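Local coordinates for WbbM protein (Klebsiella pneumoniae, PDB 6U4B), which is a bifunctional O-antigen polymerase that probably acts as a glycosyltransferase and binds magnesium, at residues A[405-417]-A[556-568]. Residues are numbered along the deposited sequence; the frame is centred on the assembly and turned at random.
Sequences IDSDTVVKADLGE and PKMIHYAGENKPW. With MG (magnesium ion), chain C.
The imidazole of His560 meets the carboxylates of Asp406 and Asp408 at its edge, while the methyl of Ala562 lies over the centre of one face. Tyr561 has Pro567 CG over one face, Ile559 CG2 toward the rim of the other, and Val410 CG2 at its edge. The metal site is the DxD motif of a GT-A-type glycosyltransferase domain of family 8: two aspartates one residue apart, and a histidine far along the chain, share one magnesium ion. Asp406 OD2 and His560 NE2 each bind the magnesium ion at 2.1 Å, whereas Asp408 reaches it with both oxygens, OD1 at 2.5 Å and OD2 at a longer 2.7 Å. Both carboxylates are turned almost perpendicular to the imidazole, by 79° and 82°. His560 ND1, on the side of the ring away from the ion, is hydrogen-bonded to Asn526, which probably fixes the ring's rotation; Arg389 pairs with the other oxygen of Asp406. A short antiparallel pairing of 409-411 with 558-560 brings His560 up to the aspartates. Ile559 N gives a nearly straight bond to Val410 O (2.8 Å), and Tyr561 N bonds Asp408 O. On the His560 side, Thr409 CG2 touches Met558 SD at 3.6 Å, and the Thr409 hydroxyl ties back to Asp406 O, probably bracing the turn between the aspartates. The extended chain of Lys557 runs past Ala413 to a salt bridge with Glu417. Lys566 curls, chi2 and chi3 both -66°, bringing NZ to Tyr561 O at 2.9 Å and, in a weak salt bridge, to Asp408 OD2, shared with the metal, at 3.2 Å.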
loop_
_atom_site.group_PDB
_atom_site.type_symbol
_atom_site.label_atom_id
_atom_site.label_comp_id
_atom_site.label_asym_id
_atom_site.label_seq_id
_atom_site.Cartn_x
_atom_site.Cartn_y
_atom_site.Cartn_z
ATOM N N ILE A 405 -22.493 2.534 15.161
ATOM C CA ILE A 405 -22.356 3.133 13.838
ATOM C C ILE A 405 -22.767 2.106 12.792
ATOM O O ILE A 405 -22.428 0.924 12.896
ATOM C CB ILE A 405 -20.921 3.661 13.609
ATOM C CG1 ILE A 405 -20.796 4.346 12.244
ATOM C CG2 ILE A 405 -19.887 2.545 13.769
ATOM C CD1 ILE A 405 -19.474 5.060 12.047
ATOM N N ASP A 406 -23.519 2.565 11.792
ATOM C CA ASP A 406 -23.897 1.712 10.672
ATOM C C ASP A 406 -22.661 1.147 9.975
ATOM O O ASP A 406 -21.594 1.769 9.944
ATOM C CB ASP A 406 -24.735 2.499 9.663
ATOM C CG ASP A 406 -26.225 2.379 9.913
ATOM O OD1 ASP A 406 -26.619 1.851 10.977
ATOM O OD2 ASP A 406 -27.004 2.809 9.035
ATOM N N SER A 407 -22.818 -0.040 9.390
ATOM C CA SER A 407 -21.701 -0.693 8.722
ATOM C C SER A 407 -21.391 -0.087 7.361
ATOM O O SER A 407 -20.255 -0.213 6.888
ATOM C CB SER A 407 -21.977 -2.190 8.568
ATOM O OG SER A 407 -22.981 -2.429 7.597
ATOM N N ASP A 408 -22.357 0.568 6.722
ATOM C CA ASP A 408 -22.131 1.179 5.411
ATOM C C ASP A 408 -21.621 2.612 5.543
ATOM O O ASP A 408 -22.123 3.543 4.912
ATOM C CB ASP A 408 -23.407 1.119 4.579
ATOM C CG ASP A 408 -24.590 1.762 5.276
ATOM O OD1 ASP A 408 -24.489 2.049 6.488
ATOM O OD2 ASP A 408 -25.620 1.987 4.606
ATOM N N THR A 409 -20.605 2.791 6.387
ATOM C CA THR A 409 -20.019 4.099 6.640
ATOM C C THR A 409 -18.499 3.995 6.607
ATOM O O THR A 409 -17.926 2.906 6.672
ATOM C CB THR A 409 -20.451 4.663 8.002
ATOM O OG1 THR A 409 -19.918 3.838 9.046
ATOM C CG2 THR A 409 -21.973 4.712 8.123
ATOM N N VAL A 410 -17.852 5.155 6.501
ATOM C CA VAL A 410 -16.443 5.321 6.832
ATOM C C VAL A 410 -16.315 6.604 7.639
ATOM O O VAL A 410 -17.022 7.583 7.377
ATOM C CB VAL A 410 -15.527 5.368 5.584
ATOM C CG1 VAL A 410 -15.548 4.041 4.832
ATOM C CG2 VAL A 410 -15.902 6.521 4.661
ATOM N N VAL A 411 -15.431 6.598 8.630
ATOM C CA VAL A 411 -15.204 7.780 9.450
ATOM C C VAL A 411 -14.017 8.549 8.892
ATOM O O VAL A 411 -13.107 7.980 8.275
ATOM C CB VAL A 411 -14.989 7.421 10.935
ATOM C CG1 VAL A 411 -16.160 6.594 11.451
ATOM C CG2 VAL A 411 -13.677 6.684 11.126
ATOM N N LYS A 412 -14.041 9.866 9.092
ATOM C CA LYS A 412 -12.931 10.742 8.736
ATOM C C LYS A 412 -12.325 11.405 9.964
ATOM O O LYS A 412 -11.559 12.366 9.825
ATOM C CB LYS A 412 -13.388 11.811 7.738
ATOM C CG LYS A 412 -14.144 11.265 6.536
ATOM C CD LYS A 412 -13.203 10.655 5.512
ATOM C CE LYS A 412 -12.340 11.721 4.862
ATOM N NZ LYS A 412 -11.539 11.172 3.736
ATOM N N ALA A 413 -12.648 10.919 11.161
ATOM C CA ALA A 413 -12.207 11.552 12.392
ATOM C C ALA A 413 -12.183 10.517 13.506
ATOM O O ALA A 413 -12.692 9.401 13.364
ATOM C CB ALA A 413 -13.111 12.732 12.768
ATOM N N ASP A 414 -11.577 10.904 14.623
ATOM C CA ASP A 414 -11.527 10.052 15.803
ATOM C C ASP A 414 -12.932 9.885 16.374
ATOM O O ASP A 414 -13.573 10.869 16.757
ATOM C CB ASP A 414 -10.583 10.667 16.837
ATOM C CG ASP A 414 -10.478 9.846 18.111
ATOM O OD1 ASP A 414 -10.997 8.711 18.154
ATOM O OD2 ASP A 414 -9.866 10.348 19.078
ATOM N N LEU A 415 -13.418 8.642 16.425
ATOM C CA LEU A 415 -14.723 8.386 17.024
ATOM C C LEU A 415 -14.738 8.696 18.514
ATOM O O LEU A 415 -15.815 8.837 19.098
ATOM C CB LEU A 415 -15.136 6.930 16.796
ATOM C CG LEU A 415 -15.937 6.601 15.535
ATOM C CD1 LEU A 415 -16.263 5.114 15.491
ATOM C CD2 LEU A 415 -17.211 7.425 15.487
ATOM N N GLY A 416 -13.565 8.817 19.138
ATOM C CA GLY A 416 -13.477 9.062 20.567
ATOM C C GLY A 416 -14.052 10.385 21.021
ATOM O O GLY A 416 -14.454 10.503 22.185
ATOM N N GLU A 417 -14.089 11.389 20.141
ATOM C CA GLU A 417 -14.625 12.678 20.561
ATOM C C GLU A 417 -16.143 12.660 20.696
ATOM O O GLU A 417 -16.705 13.550 21.345
ATOM C CB GLU A 417 -14.187 13.793 19.605
ATOM C CG GLU A 417 -14.396 13.514 18.127
ATOM C CD GLU A 417 -13.656 14.506 17.241
ATOM O OE1 GLU A 417 -14.296 15.447 16.725
ATOM O OE2 GLU A 417 -12.427 14.356 17.074
ATOM N N PRO A 556 -16.675 16.260 6.171
ATOM C CA PRO A 556 -17.417 15.261 6.948
ATOM C C PRO A 556 -16.540 14.614 8.003
ATOM O O PRO A 556 -15.327 14.469 7.838
ATOM C CB PRO A 556 -17.856 14.234 5.893
ATOM C CG PRO A 556 -17.627 14.899 4.566
ATOM C CD PRO A 556 -16.478 15.830 4.778
ATOM N N LYS A 557 -17.175 14.230 9.111
ATOM C CA LYS A 557 -16.517 13.393 10.102
ATOM C C LYS A 557 -16.929 11.933 9.998
ATOM O O LYS A 557 -16.174 11.057 10.439
ATOM C CB LYS A 557 -16.791 13.925 11.512
ATOM C CG LYS A 557 -16.157 15.289 11.746
ATOM C CD LYS A 557 -16.207 15.721 13.198
ATOM C CE LYS A 557 -15.399 16.995 13.404
ATOM N NZ LYS A 557 -15.585 17.575 14.761
ATOM N N MET A 558 -18.094 11.658 9.412
ATOM C CA MET A 558 -18.485 10.304 9.045
ATOM C C MET A 558 -19.302 10.389 7.768
ATOM O O MET A 558 -20.198 11.229 7.658
ATOM C CB MET A 558 -19.287 9.618 10.161
ATOM C CG MET A 558 -19.789 8.219 9.807
ATOM S SD MET A 558 -21.370 8.184 8.926
ATOM C CE MET A 558 -22.530 8.062 10.290
ATOM N N ILE A 559 -18.992 9.517 6.815
ATOM C CA ILE A 559 -19.677 9.462 5.532
ATOM C C ILE A 559 -20.598 8.251 5.549
ATOM O O ILE A 559 -20.153 7.129 5.809
ATOM C CB ILE A 559 -18.677 9.385 4.370
ATOM C CG1 ILE A 559 -17.793 10.632 4.359
ATOM C CG2 ILE A 559 -19.406 9.211 3.049
ATOM C CD1 ILE A 559 -16.546 10.501 3.508
ATOM N N HIS A 560 -21.880 8.473 5.280
ATOM C CA HIS A 560 -22.889 7.425 5.336
ATOM C C HIS A 560 -23.299 7.073 3.911
ATOM O O HIS A 560 -23.938 7.878 3.224
ATOM C CB HIS A 560 -24.092 7.874 6.162
ATOM C CG HIS A 560 -24.984 6.752 6.589
ATOM N ND1 HIS A 560 -26.058 6.932 7.434
ATOM C CD2 HIS A 560 -24.959 5.431 6.289
ATOM C CE1 HIS A 560 -26.656 5.771 7.636
ATOM N NE2 HIS A 560 -26.009 4.845 6.953
ATOM N N TYR A 561 -22.945 5.864 3.471
ATOM C CA TYR A 561 -23.336 5.412 2.142
ATOM C C TYR A 561 -24.722 4.786 2.171
ATOM O O TYR A 561 -24.933 3.694 1.632
ATOM C CB TYR A 561 -22.311 4.431 1.585
ATOM C CG TYR A 561 -20.928 5.019 1.509
ATOM C CD1 TYR A 561 -20.009 4.804 2.526
ATOM C CD2 TYR A 561 -20.549 5.821 0.442
ATOM C CE1 TYR A 561 -18.746 5.353 2.471
ATOM C CE2 TYR A 561 -19.287 6.373 0.376
ATOM C CZ TYR A 561 -18.391 6.135 1.394
ATOM O OH TYR A 561 -17.133 6.680 1.339
ATOM N N ALA A 562 -25.674 5.477 2.788
ATOM C CA ALA A 562 -27.030 4.962 2.868
ATOM C C ALA A 562 -27.705 5.026 1.506
ATOM O O ALA A 562 -27.618 6.030 0.795
ATOM C CB ALA A 562 -27.841 5.746 3.896
ATOM N N GLY A 563 -28.371 3.937 1.140
ATOM C CA GLY A 563 -29.142 3.922 -0.083
ATOM C C GLY A 563 -28.847 2.751 -0.995
ATOM O O GLY A 563 -28.420 1.682 -0.547
ATOM N N GLU A 564 -29.064 2.964 -2.291
ATOM C CA GLU A 564 -28.995 1.918 -3.303
ATOM C C GLU A 564 -27.614 1.789 -3.933
ATOM O O GLU A 564 -27.171 0.672 -4.226
ATOM C CB GLU A 564 -30.042 2.193 -4.384
ATOM C CG GLU A 564 -30.181 3.675 -4.730
ATOM C CD GLU A 564 -31.306 3.952 -5.709
ATOM O OE1 GLU A 564 -31.672 3.034 -6.472
ATOM O OE2 GLU A 564 -31.828 5.087 -5.712
ATOM N N ASN A 565 -26.921 2.905 -4.151
ATOM C CA ASN A 565 -25.636 2.915 -4.847
ATOM C C ASN A 565 -24.515 2.902 -3.814
ATOM O O ASN A 565 -24.141 3.945 -3.270
ATOM C CB ASN A 565 -25.534 4.124 -5.771
ATOM C CG ASN A 565 -26.562 4.092 -6.883
ATOM O OD1 ASN A 565 -26.812 3.044 -7.482
ATOM N ND2 ASN A 565 -27.173 5.239 -7.158
ATOM N N LYS A 566 -23.971 1.715 -3.557
ATOM C CA LYS A 566 -22.904 1.518 -2.585
ATOM C C LYS A 566 -21.543 1.589 -3.276
ATOM O O LYS A 566 -21.405 1.142 -4.419
ATOM C CB LYS A 566 -23.057 0.168 -1.891
ATOM C CG LYS A 566 -24.498 -0.306 -1.751
ATOM C CD LYS A 566 -25.318 0.582 -0.823
ATOM C CE LYS A 566 -24.817 0.505 0.607
ATOM N NZ LYS A 566 -25.862 0.896 1.593
ATOM N N PRO A 567 -20.525 2.139 -2.608
ATOM C CA PRO A 567 -19.228 2.328 -3.279
ATOM C C PRO A 567 -18.546 1.032 -3.681
ATOM O O PRO A 567 -17.733 1.043 -4.613
ATOM C CB PRO A 567 -18.403 3.097 -2.238
ATOM C CG PRO A 567 -19.036 2.754 -0.928
ATOM C CD PRO A 567 -20.502 2.618 -1.215
ATOM N N TRP A 568 -18.848 -0.086 -3.020
ATOM C CA TRP A 568 -18.277 -1.372 -3.399
ATOM C C TRP A 568 -18.990 -2.011 -4.587
ATOM O O TRP A 568 -18.829 -3.215 -4.815
ATOM C CB TRP A 568 -18.282 -2.329 -2.202
ATOM C CG TRP A 568 -19.627 -2.500 -1.537
ATOM C CD1 TRP A 568 -20.589 -3.418 -1.852
ATOM C CD2 TRP A 568 -20.142 -1.744 -0.432
ATOM N NE1 TRP A 568 -21.673 -3.274 -1.019
ATOM C CE2 TRP A 568 -21.423 -2.254 -0.137
ATOM C CE3 TRP A 568 -19.648 -0.682 0.333
ATOM C CZ2 TRP A 568 -22.214 -1.741 0.889
ATOM C CZ3 TRP A 568 -20.435 -0.172 1.352
ATOM C CH2 TRP A 568 -21.705 -0.701 1.619
HETATM MG MG MG C . -26.772 2.933 6.907
#